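Local coordinates for surface glycan binding protein B (Bacteroides ovatus, PDB 6E57), which binds mixed-linkage beta-glucan at the cell surface, as part of the machinery that lets this gut bacterium use cereal beta-glucans, at residues P147-R152 with N242-A247; Q258-N261 with I267-T270; V42-T47 with A52-I57. All coordinates share one frame; numbering follows the deposited sequence.

Overall arrangement
Contacts 1 and 2 are neighbours, with centres 16 Å apart, and they touch where Leu243 and Ile246 meet Ile267. Both are partly buried; contact 1 lies at the start of strand 246-251 and contact 2 beside strand 235-240. Contact 3 is a surface contact on the opposite side of the chain's centre, about 37 Å from contact 1 and 46 Å from contact 2, centre to centre. The chemistry follows the place. Contact 1 bridges two beta-rich regions through one salt bridge. Contact 2 holds the approach to a short hairpin against strand 266-270 by backbone bonds, a water and a methyl over a ring. Contact 3 packs a loop on an edge strand with aromatic and aliphatic groups.

Contact 1: residues P147-R152 with N242-A247; sequences PGKTAR and NLENIA. With PO4 (phosphate ion), chain L.
A charged bridge between two beta-rich regions joins the turn before strand 150-154 to the turn before strand 246-251. Lys149 reaches across from 147-152 to meet Glu244, and the two side chains come from opposite directions. The salt bridge runs from Lys149 NZ to Glu244 OE2 at 2.9 Å. The ammonium lies above the carboxylate plane, 41° out of it. Beyond CG the lysine chain is extended, which gives it the length to span the gap. Glu244 instead bends at chi2 (-81°), and this brings its carboxylate round to the lysine. Asn242 lies beside the bridge, with its OD1 3.6 Å from Lys149 NZ. Its amide is held mainly elsewhere: ND2 donates to the carbonyls of Ala220 and Thr218, and OD1 bonds Ser146, while Lys149 NZ has a further partner in Ser264 OG. At the far end of 147-152, Arg152 holds a phosphate ion, probably from the crystallisation liquor. Its NH1 and NH2 both donate to phosphate O4, at 2.9 and 2.7 Å, and O4 sits in the guanidinium plane. NH1 also bonds Tyr154 OH, and the guanidinium makes a cation-pi contact with Tyr184. Strand 150-154 pairs with 184-188 on one side of the bridge, while strand 246-251 runs on between 254-256 and 277-285 on the other.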
ATOM      1  N   PRO A 147     -15.441 -13.058   2.278  1.00 51.97           N
ATOM      2  CA  PRO A 147     -16.264 -13.844   3.197  1.00 53.20           C
ATOM      3  C   PRO A 147     -16.120 -15.352   2.950  1.00 54.55           C
ATOM      4  O   PRO A 147     -16.202 -15.801   1.804  1.00 55.15           O
ATOM      5  CB  PRO A 147     -17.695 -13.361   2.913  1.00 54.22           C
ATOM      6  CG  PRO A 147     -17.644 -12.868   1.484  1.00 53.98           C
ATOM      7  CD  PRO A 147     -16.250 -12.302   1.309  1.00 52.95           C
ATOM      8  N   GLY A 148     -15.887 -16.102   4.035  1.00 54.64           N
ATOM      9  CA  GLY A 148     -15.677 -17.547   3.999  1.00 55.39           C
ATOM     10  C   GLY A 148     -14.205 -17.925   4.068  1.00 54.63           C
ATOM     11  O   GLY A 148     -13.873 -19.056   4.425  1.00 54.13           O
ATOM     12  N   LYS A 149     -13.324 -16.971   3.742  1.00 54.28           N
ATOM     13  CA  LYS A 149     -11.895 -17.217   3.575  1.00 52.77           C
ATOM     14  C   LYS A 149     -11.133 -16.725   4.808  1.00 50.55           C
ATOM     15  O   LYS A 149     -11.687 -16.035   5.659  1.00 49.57           O
ATOM     16  CB  LYS A 149     -11.386 -16.512   2.315  1.00 53.50           C
ATOM     17  CG  LYS A 149     -12.195 -16.800   1.060  1.00 56.53           C
ATOM     18  CD  LYS A 149     -11.386 -16.706  -0.208  1.00 60.44           C
ATOM     19  CE  LYS A 149     -12.154 -17.183  -1.421  1.00 65.10           C
ATOM     20  NZ  LYS A 149     -11.297 -17.197  -2.628  1.00 67.89           N
ATOM     21  N   THR A 150      -9.850 -17.097   4.871  1.00 49.89           N
ATOM     22  CA  THR A 150      -8.937 -16.711   5.939  1.00 48.37           C
ATOM     23  C   THR A 150      -8.318 -15.349   5.597  1.00 45.81           C
ATOM     24  O   THR A 150      -8.150 -15.017   4.423  1.00 44.62           O
ATOM     25  CB  THR A 150      -7.862 -17.787   6.153  1.00 48.70           C
ATOM     26  OG1 THR A 150      -7.113 -17.942   4.946  1.00 50.29           O
ATOM     27  CG2 THR A 150      -8.440 -19.128   6.551  1.00 49.76           C
ATOM     28  N   ALA A 151      -7.990 -14.579   6.641  1.00 45.31           N
ATOM     29  CA  ALA A 151      -7.341 -13.271   6.524  1.00 44.18           C
ATOM     30  C   ALA A 151      -6.278 -13.135   7.624  1.00 43.65           C
ATOM     31  O   ALA A 151      -6.218 -13.963   8.529  1.00 45.00           O
ATOM     32  CB  ALA A 151      -8.376 -12.177   6.613  1.00 43.82           C
ATOM     33  N   ARG A 152      -5.450 -12.087   7.527  1.00 42.27           N
ATOM     34  CA  ARG A 152      -4.339 -11.857   8.452  1.00 43.40           C
ATOM     35  C   ARG A 152      -4.428 -10.455   9.058  1.00 41.87           C
ATOM     36  O   ARG A 152      -4.773  -9.497   8.374  1.00 42.22           O
ATOM     37  CB  ARG A 152      -2.987 -11.952   7.739  1.00 44.24           C
ATOM     38  CG  ARG A 152      -2.804 -13.196   6.888  1.00 45.30           C
ATOM     39  CD  ARG A 152      -1.478 -13.156   6.164  1.00 44.48           C
ATOM     40  NE  ARG A 152      -1.099 -14.484   5.720  1.00 46.44           N
ATOM     41  CZ  ARG A 152       0.144 -14.853   5.445  1.00 49.14           C
ATOM     42  NH1 ARG A 152       1.119 -13.960   5.483  1.00 48.82           N
ATOM     43  NH2 ARG A 152       0.410 -16.113   5.145  1.00 54.11           N
ATOM     44  N   ASN A 242      -9.881 -12.203  -4.999  1.00 46.75           N
ATOM     45  CA  ASN A 242     -10.762 -13.296  -5.453  1.00 48.25           C
ATOM     46  C   ASN A 242     -10.422 -13.656  -6.902  1.00 48.42           C
ATOM     47  O   ASN A 242     -11.291 -13.675  -7.775  1.00 48.07           O
ATOM     48  CB  ASN A 242     -12.242 -12.944  -5.276  1.00 49.00           C
ATOM     49  CG  ASN A 242     -12.659 -12.855  -3.823  1.00 49.34           C
ATOM     50  OD1 ASN A 242     -12.387 -13.764  -3.037  1.00 50.06           O
ATOM     51  ND2 ASN A 242     -13.330 -11.775  -3.459  1.00 48.70           N
ATOM     52  N   LEU A 243      -9.147 -13.983  -7.130  1.00 46.26           N
ATOM     53  CA  LEU A 243      -8.596 -14.067  -8.476  1.00 48.21           C
ATOM     54  C   LEU A 243      -8.850 -15.446  -9.104  1.00 51.71           C
ATOM     55  O   LEU A 243      -8.605 -15.619 -10.300  1.00 53.35           O
ATOM     56  CB  LEU A 243      -7.097 -13.748  -8.423  1.00 46.74           C
ATOM     57  CG  LEU A 243      -6.720 -12.341  -7.956  1.00 45.61           C
ATOM     58  CD1 LEU A 243      -5.258 -12.050  -8.262  1.00 44.91           C
ATOM     59  CD2 LEU A 243      -7.604 -11.277  -8.592  1.00 45.41           C
ATOM     60  N   GLU A 244      -9.354 -16.409  -8.319  1.00 53.87           N
ATOM     61  CA  GLU A 244      -9.671 -17.747  -8.843  1.00 56.73           C
ATOM     62  C   GLU A 244     -10.935 -17.681  -9.717  1.00 57.21           C
ATOM     63  O   GLU A 244     -11.135 -18.540 -10.584  1.00 56.63           O
ATOM     64  CB  GLU A 244      -9.793 -18.774  -7.710  1.00 58.20           C
ATOM     65  CG  GLU A 244     -11.149 -18.818  -7.022  1.00 61.09           C
ATOM     66  CD  GLU A 244     -11.378 -17.757  -5.960  1.00 64.26           C
ATOM     67  OE1 GLU A 244     -10.589 -16.788  -5.905  1.00 66.92           O
ATOM     68  OE2 GLU A 244     -12.346 -17.904  -5.183  1.00 65.85           O
ATOM     69  N   ASN A 245     -11.768 -16.653  -9.493  1.00 56.95           N
ATOM     70  CA  ASN A 245     -13.015 -16.432 -10.235  1.00 56.59           C
ATOM     71  C   ASN A 245     -12.745 -15.824 -11.621  1.00 57.02           C
ATOM     72  O   ASN A 245     -13.664 -15.748 -12.438  1.00 59.19           O
ATOM     73  CB  ASN A 245     -13.981 -15.522  -9.467  1.00 55.79           C
ATOM     74  CG  ASN A 245     -14.530 -16.150  -8.203  1.00 54.86           C
ATOM     75  OD1 ASN A 245     -14.899 -17.322  -8.191  1.00 55.28           O
ATOM     76  ND2 ASN A 245     -14.605 -15.371  -7.138  1.00 54.89           N
ATOM     77  N   ILE A 246     -11.509 -15.372 -11.881  1.00 54.67           N
ATOM     78  CA  ILE A 246     -11.159 -14.739 -13.159  1.00 54.04           C
ATOM     79  C   ILE A 246     -11.149 -15.804 -14.264  1.00 56.08           C
ATOM     80  O   ILE A 246     -10.520 -16.853 -14.124  1.00 58.09           O
ATOM     81  CB  ILE A 246      -9.815 -13.988 -13.066  1.00 50.72           C
ATOM     82  CG1 ILE A 246      -9.922 -12.795 -12.111  1.00 49.16           C
ATOM     83  CG2 ILE A 246      -9.332 -13.573 -14.450  1.00 49.09           C
ATOM     84  CD1 ILE A 246      -8.683 -11.931 -12.029  1.00 47.99           C
ATOM     85  N   ALA A 247     -11.855 -15.502 -15.359  1.00 58.58           N
ATOM     86  CA  ALA A 247     -11.955 -16.358 -16.539  1.00 59.40           C
ATOM     87  C   ALA A 247     -10.987 -15.883 -17.629  1.00 59.31           C
ATOM     88  O   ALA A 247     -10.438 -16.704 -18.368  1.00 60.68           O
ATOM     89  CB  ALA A 247     -13.378 -16.364 -17.043  1.00 61.86           C
TER
HETATM   90  P   PO4 L 510       4.328 -16.267   5.307  1.00105.31           P
HETATM   91  O1  PO4 L 510       4.897 -14.958   5.806  1.00101.09           O
HETATM   92  O2  PO4 L 510       4.057 -17.174   6.486  1.00107.18           O
HETATM   93  O3  PO4 L 510       5.329 -16.938   4.386  1.00100.19           O
HETATM   94  O4  PO4 L 510       3.029 -15.994   4.574  1.00 93.25           O

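Contact 2: residues Q258-N261 with I267-T270; sequences QFSN and ITLT
The Phe259 ring carries Ile267 on one face and Leu269 at its edge. Ile267 CD1 stands over the ring centre in a CH-pi contact, 3.5 Å from the centroid and 3° off the ring normal. All six ring carbons are therefore at nearly the same distance from this methyl. Leu269 CB lies in the ring plane, 3.7 Å from Phe259 CD1. Phe259 and Leu269 lie side by side and point the same way, whereas Phe259 and Ile267 are set at a slant. Ile267 sends CG1 opposite its own backbone N (chi1 -166°), which carries CD1 out over the ring. The backbones are joined next to this apolar patch. Ser260 N donates to Thr268 O at 2.8 Å, with an N-H...O angle of 153°. Thr268 N donates to Asn261 O in a longer bond of 3.3 Å, which is straight at its hydrogen but arrives from above the carbonyl plane. Further along, a water takes the place of a direct backbone bond: it donates to Gln258 O at 2.9 Å and accepts from Thr270 N at 2.7 Å. Strands 261-262 and 266-270 are antiparallel neighbours in a short hairpin, and 258-261 leads into the first of them. Thr268 OG1 turns to Thr237 OG1 for its hydrogen bond. Strand 266-270 pairs with 235-240 along its other edge, through backbone bonds of Ile267 with Ile238 and Leu269 with Trp236. Ser260 reaches that strand too, touching Asp235.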
ATOM      1  N   GLN A 258      -5.643 -18.608 -20.397  1.00 63.89           N
ATOM      2  CA  GLN A 258      -4.807 -19.693 -19.863  1.00 64.15           C
ATOM      3  C   GLN A 258      -3.728 -19.097 -18.949  1.00 60.90           C
ATOM      4  O   GLN A 258      -3.004 -18.185 -19.349  1.00 56.44           O
ATOM      5  CB  GLN A 258      -4.190 -20.504 -21.003  1.00 69.46           C
ATOM      6  CG  GLN A 258      -3.612 -21.837 -20.547  1.00 73.36           C
ATOM      7  CD  GLN A 258      -3.070 -22.676 -21.679  1.00 78.03           C
ATOM      8  OE1 GLN A 258      -3.257 -22.372 -22.857  1.00 81.76           O
ATOM      9  NE2 GLN A 258      -2.389 -23.754 -21.326  1.00 80.17           N
ATOM     10  N   PHE A 259      -3.631 -19.636 -17.725  1.00 59.49           N
ATOM     11  CA  PHE A 259      -2.774 -19.105 -16.662  1.00 58.53           C
ATOM     12  C   PHE A 259      -1.884 -20.217 -16.090  1.00 59.96           C
ATOM     13  O   PHE A 259      -2.277 -21.382 -16.059  1.00 60.03           O
ATOM     14  CB  PHE A 259      -3.621 -18.499 -15.541  1.00 57.23           C
ATOM     15  CG  PHE A 259      -4.701 -17.554 -15.996  1.00 56.54           C
ATOM     16  CD1 PHE A 259      -4.382 -16.297 -16.483  1.00 55.15           C
ATOM     17  CD2 PHE A 259      -6.038 -17.916 -15.927  1.00 58.95           C
ATOM     18  CE1 PHE A 259      -5.375 -15.423 -16.897  1.00 56.66           C
ATOM     19  CE2 PHE A 259      -7.030 -17.041 -16.341  1.00 60.34           C
ATOM     20  CZ  PHE A 259      -6.698 -15.796 -16.825  1.00 58.97           C
ATOM     21  N   SER A 260      -0.699 -19.824 -15.607  1.00 60.36           N
ATOM     22  CA  SER A 260       0.290 -20.736 -15.034  1.00 62.36           C
ATOM     23  C   SER A 260      -0.136 -21.137 -13.614  1.00 67.21           C
ATOM     24  O   SER A 260      -0.283 -22.323 -13.324  1.00 72.93           O
ATOM     25  CB  SER A 260       1.667 -20.120 -15.052  1.00 60.30           C
ATOM     26  OG  SER A 260       1.930 -19.505 -16.304  1.00 59.30           O
ATOM     27  N   ASN A 261      -0.321 -20.136 -12.743  1.00 67.88           N
ATOM     28  CA  ASN A 261      -0.931 -20.307 -11.421  1.00 67.38           C
ATOM     29  C   ASN A 261      -2.272 -19.574 -11.412  1.00 67.77           C
ATOM     30  O   ASN A 261      -2.455 -18.609 -12.160  1.00 73.39           O
ATOM     31  CB  ASN A 261      -0.080 -19.741 -10.282  1.00 69.14           C
ATOM     32  CG  ASN A 261       1.240 -20.456 -10.091  1.00 71.69           C
ATOM     33  OD1 ASN A 261       1.361 -21.644 -10.390  1.00 76.33           O
ATOM     34  ND2 ASN A 261       2.229 -19.741  -9.580  1.00 66.25           N
ATOM     35  N   ILE A 267      -2.415 -14.685  -9.512  1.00 49.73           N
ATOM     36  CA  ILE A 267      -2.577 -15.235 -10.854  1.00 51.30           C
ATOM     37  C   ILE A 267      -1.346 -14.847 -11.685  1.00 50.23           C
ATOM     38  O   ILE A 267      -0.869 -13.717 -11.597  1.00 45.61           O
ATOM     39  CB  ILE A 267      -3.900 -14.756 -11.489  1.00 52.64           C
ATOM     40  CG1 ILE A 267      -4.267 -15.568 -12.732  1.00 54.03           C
ATOM     41  CG2 ILE A 267      -3.865 -13.265 -11.791  1.00 52.09           C
ATOM     42  CD1 ILE A 267      -5.691 -15.357 -13.192  1.00 56.00           C
ATOM     43  N   THR A 268      -0.830 -15.807 -12.466  1.00 52.02           N
ATOM     44  CA  THR A 268       0.323 -15.607 -13.354  1.00 51.79           C
ATOM     45  C   THR A 268      -0.069 -15.983 -14.787  1.00 52.21           C
ATOM     46  O   THR A 268      -0.628 -17.053 -15.016  1.00 55.56           O
ATOM     47  CB  THR A 268       1.540 -16.418 -12.886  1.00 52.55           C
ATOM     48  OG1 THR A 268       1.799 -16.083 -11.522  1.00 54.74           O
ATOM     49  CG2 THR A 268       2.781 -16.163 -13.713  1.00 50.54           C
ATOM     50  N   LEU A 269       0.250 -15.099 -15.741  1.00 51.22           N
ATOM     51  CA  LEU A 269      -0.059 -15.292 -17.162  1.00 53.02           C
ATOM     52  C   LEU A 269       1.164 -14.902 -18.002  1.00 52.73           C
ATOM     53  O   LEU A 269       2.152 -14.400 -17.466  1.00 55.12           O
ATOM     54  CB  LEU A 269      -1.292 -14.455 -17.531  1.00 53.40           C
ATOM     55  CG  LEU A 269      -1.116 -12.933 -17.547  1.00 51.35           C
ATOM     56  CD1 LEU A 269      -2.039 -12.288 -18.571  1.00 51.77           C
ATOM     57  CD2 LEU A 269      -1.365 -12.330 -16.173  1.00 50.93           C
ATOM     58  N   THR A 270       1.088 -15.153 -19.314  1.00 51.83           N
ATOM     59  CA  THR A 270       2.080 -14.661 -20.272  1.00 53.65           C
ATOM     60  C   THR A 270       1.562 -13.356 -20.887  1.00 52.68           C
ATOM     61  O   THR A 270       0.592 -13.365 -21.649  1.00 55.69           O
ATOM     62  CB  THR A 270       2.383 -15.698 -21.364  1.00 54.88           C
ATOM     63  OG1 THR A 270       2.716 -16.938 -20.740  1.00 57.52           O
ATOM     64  CG2 THR A 270       3.515 -15.278 -22.277  1.00 54.51           C
TER
HETATM   65  O   HOH W   1      -0.648 -16.939 -20.475  1.00 39.44           O

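Contact 3: residues V42-T47 with A52-I57; sequences VFPDRT and ATFANI
Phe43 pushes one corner of its ring over the face of Phe54. Its CD1 stands above the centre of the Phe54 ring, 3.4 Å from the plane. The two planes are inclined at 46° and the centroids are 4.5 Å apart, so this is an oblique aromatic pair. Phe43 CB also takes part, 3.8 Å from Phe54 CE1 on the rim of the ring. The two phenylalanines share the same chi1 but differ in ring rotation, with chi2 -84° in Phe43 and -6° in Phe54, so the rings are turned differently on their stems. The side chains cross at about a right angle. Pro44 comes next along the loop and adds an aliphatic contact, with its CD 3.9 Å from Phe54 CD1. The loop 42-47 here lies against the start of strand 53-58, an outermost strand of a five-stranded mixed sheet in the N-terminal part of the chain. The strand turns a corner at Phe54. Beyond the aromatic pair, Ala52 packs its methyl against the loop: CB is 3.7 Å from Pro44 CG and 3.6 Å from Asp45 O. Pro44 CG also lies close to the carbonyl of Thr53. The strand pairs with 118-128, with Ala52 and Phe54 both joined to Leu124 through the backbone. Phe43 extends the packing to Arg121 of that strand and to Ile65 of strand 63-70.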
ATOM      1  N   VAL A  42      -8.838  27.295  15.298  1.00 64.30           N
ATOM      2  CA  VAL A  42      -8.632  27.310  13.854  1.00 63.45           C
ATOM      3  C   VAL A  42      -8.153  25.917  13.435  1.00 62.02           C
ATOM      4  O   VAL A  42      -7.160  25.424  13.960  1.00 59.26           O
ATOM      5  CB  VAL A  42      -7.625  28.397  13.431  1.00 63.98           C
ATOM      6  CG1 VAL A  42      -7.377  28.373  11.930  1.00 64.30           C
ATOM      7  CG2 VAL A  42      -8.067  29.782  13.882  1.00 65.70           C
ATOM      8  N   PHE A  43      -8.875  25.299  12.492  1.00 63.01           N
ATOM      9  CA  PHE A  43      -8.579  23.943  12.027  1.00 62.32           C
ATOM     10  C   PHE A  43      -7.700  24.007  10.782  1.00 60.86           C
ATOM     11  O   PHE A  43      -7.834  24.919   9.970  1.00 61.17           O
ATOM     12  CB  PHE A  43      -9.875  23.171  11.770  1.00 62.88           C
ATOM     13  CG  PHE A  43     -10.619  22.800  13.027  1.00 63.64           C
ATOM     14  CD1 PHE A  43     -10.279  21.660  13.741  1.00 62.81           C
ATOM     15  CD2 PHE A  43     -11.641  23.603  13.510  1.00 65.00           C
ATOM     16  CE1 PHE A  43     -10.955  21.327  14.906  1.00 63.36           C
ATOM     17  CE2 PHE A  43     -12.315  23.268  14.675  1.00 64.37           C
ATOM     18  CZ  PHE A  43     -11.971  22.130  15.370  1.00 64.15           C
ATOM     19  N   PRO A  44      -6.769  23.042  10.597  1.00 61.19           N
ATOM     20  CA  PRO A  44      -5.912  23.018   9.412  1.00 61.42           C
ATOM     21  C   PRO A  44      -6.704  22.702   8.132  1.00 63.04           C
ATOM     22  O   PRO A  44      -7.720  22.009   8.188  1.00 60.27           O
ATOM     23  CB  PRO A  44      -4.883  21.917   9.721  1.00 60.49           C
ATOM     24  CG  PRO A  44      -5.569  21.022  10.737  1.00 59.17           C
ATOM     25  CD  PRO A  44      -6.485  21.934  11.524  1.00 59.95           C
ATOM     26  N   ASP A  45      -6.227  23.237   7.001  1.00 68.38           N
ATOM     27  CA  ASP A  45      -6.817  22.997   5.683  1.00 71.91           C
ATOM     28  C   ASP A  45      -6.327  21.643   5.160  1.00 71.09           C
ATOM     29  O   ASP A  45      -5.295  21.136   5.603  1.00 66.66           O
ATOM     30  CB  ASP A  45      -6.476  24.125   4.701  1.00 74.53           C
ATOM     31  CG  ASP A  45      -7.285  25.399   4.895  1.00 76.86           C
ATOM     32  OD1 ASP A  45      -8.249  25.372   5.690  1.00 75.74           O
ATOM     33  OD2 ASP A  45      -6.949  26.409   4.242  1.00 79.98           O
ATOM     34  N   ARG A  46      -7.083  21.078   4.208  1.00 75.91           N
ATOM     35  CA  ARG A  46      -6.786  19.780   3.596  1.00 77.47           C
ATOM     36  C   ARG A  46      -5.361  19.794   3.028  1.00 82.42           C
ATOM     37  O   ARG A  46      -4.898  20.814   2.509  1.00 76.87           O
ATOM     38  CB  ARG A  46      -7.798  19.454   2.491  1.00 79.39           C
ATOM     39  CG  ARG A  46      -9.204  19.148   2.989  1.00 80.54           C
ATOM     40  CD  ARG A  46     -10.232  19.226   1.874  1.00 82.31           C
ATOM     41  NE  ARG A  46     -11.600  19.044   2.347  1.00 84.07           N
ATOM     42  CZ  ARG A  46     -12.322  17.936   2.194  1.00 83.29           C
ATOM     43  NH1 ARG A  46     -11.804  16.878   1.593  1.00 83.89           N
ATOM     44  NH2 ARG A  46     -13.565  17.891   2.642  1.00 80.57           N
ATOM     45  N   THR A  47      -4.686  18.642   3.137  1.00 88.43           N
ATOM     46  CA  THR A  47      -3.297  18.459   2.711  1.00 90.81           C
ATOM     47  C   THR A  47      -3.188  18.718   1.203  1.00 91.94           C
ATOM     48  O   THR A  47      -2.458  19.614   0.778  1.00 95.43           O
ATOM     49  CB  THR A  47      -2.793  17.057   3.086  1.00 91.58           C
ATOM     50  OG1 THR A  47      -3.129  16.813   4.453  1.00 90.40           O
ATOM     51  CG2 THR A  47      -1.303  16.890   2.882  1.00 91.56           C
ATOM     52  N   ALA A  52      -6.933  16.708   6.717  1.00 56.24           N
ATOM     53  CA  ALA A  52      -5.961  17.047   7.747  1.00 55.43           C
ATOM     54  C   ALA A  52      -6.324  16.321   9.047  1.00 55.14           C
ATOM     55  O   ALA A  52      -7.412  15.756   9.168  1.00 54.69           O
ATOM     56  CB  ALA A  52      -5.928  18.542   7.948  1.00 55.16           C
ATOM     57  N   THR A  53      -5.397  16.362  10.011  1.00 55.10           N
ATOM     58  CA  THR A  53      -5.560  15.737  11.320  1.00 54.64           C
ATOM     59  C   THR A  53      -5.929  16.817  12.346  1.00 54.56           C
ATOM     60  O   THR A  53      -5.184  17.780  12.537  1.00 55.84           O
ATOM     61  CB  THR A  53      -4.291  14.969  11.707  1.00 54.38           C
ATOM     62  OG1 THR A  53      -4.068  13.997  10.686  1.00 55.19           O
ATOM     63  CG2 THR A  53      -4.382  14.290  13.057  1.00 54.21           C
ATOM     64  N   PHE A  54      -7.088  16.640  12.992  1.00 53.27           N
ATOM     65  CA  PHE A  54      -7.598  17.575  13.987  1.00 54.91           C
ATOM     66  C   PHE A  54      -7.088  17.200  15.380  1.00 56.54           C
ATOM     67  O   PHE A  54      -6.847  18.080  16.201  1.00 61.75           O
ATOM     68  CB  PHE A  54      -9.129  17.612  13.970  1.00 54.87           C
ATOM     69  CG  PHE A  54      -9.757  18.278  12.768  1.00 56.04           C
ATOM     70  CD1 PHE A  54      -8.989  18.924  11.807  1.00 56.83           C
ATOM     71  CD2 PHE A  54     -11.135  18.288  12.618  1.00 57.01           C
ATOM     72  CE1 PHE A  54      -9.587  19.538  10.715  1.00 57.40           C
ATOM     73  CE2 PHE A  54     -11.730  18.907  11.529  1.00 57.59           C
ATOM     74  CZ  PHE A  54     -10.954  19.531  10.579  1.00 57.42           C
ATOM     75  N   ALA A  55      -6.937  15.896  15.638  1.00 55.42           N
ATOM     76  CA  ALA A  55      -6.533  15.395  16.950  1.00 55.47           C
ATOM     77  C   ALA A  55      -5.645  14.156  16.798  1.00 54.31           C
ATOM     78  O   ALA A  55      -5.866  13.322  15.919  1.00 52.96           O
ATOM     79  CB  ALA A  55      -7.754  15.089  17.778  1.00 56.74           C
ATOM     80  N   ASN A  56      -4.655  14.057  17.690  1.00 53.50           N
ATOM     81  CA  ASN A  56      -3.692  12.966  17.737  1.00 52.83           C
ATOM     82  C   ASN A  56      -3.403  12.660  19.211  1.00 52.99           C
ATOM     83  O   ASN A  56      -2.558  13.302  19.830  1.00 53.39           O
ATOM     84  CB  ASN A  56      -2.426  13.314  16.951  1.00 51.47           C
ATOM     85  CG  ASN A  56      -1.537  12.116  16.696  1.00 50.53           C
ATOM     86  OD1 ASN A  56      -1.228  11.357  17.610  1.00 49.51           O
ATOM     87  ND2 ASN A  56      -1.121  11.940  15.454  1.00 51.62           N
ATOM     88  N   ILE A  57      -4.123  11.675  19.758  1.00 54.48           N
ATOM     89  CA  ILE A  57      -4.157  11.421  21.201  1.00 56.38           C
ATOM     90  C   ILE A  57      -4.011   9.916  21.448  1.00 55.36           C
ATOM     91  O   ILE A  57      -4.035   9.124  20.509  1.00 53.98           O
ATOM     92  CB  ILE A  57      -5.437  12.010  21.839  1.00 58.07           C
ATOM     93  CG1 ILE A  57      -6.726  11.545  21.149  1.00 58.69           C
ATOM     94  CG2 ILE A  57      -5.352  13.528  21.885  1.00 58.96           C
ATOM     95  CD1 ILE A  57      -7.381  10.343  21.790  1.00 59.26           C
TER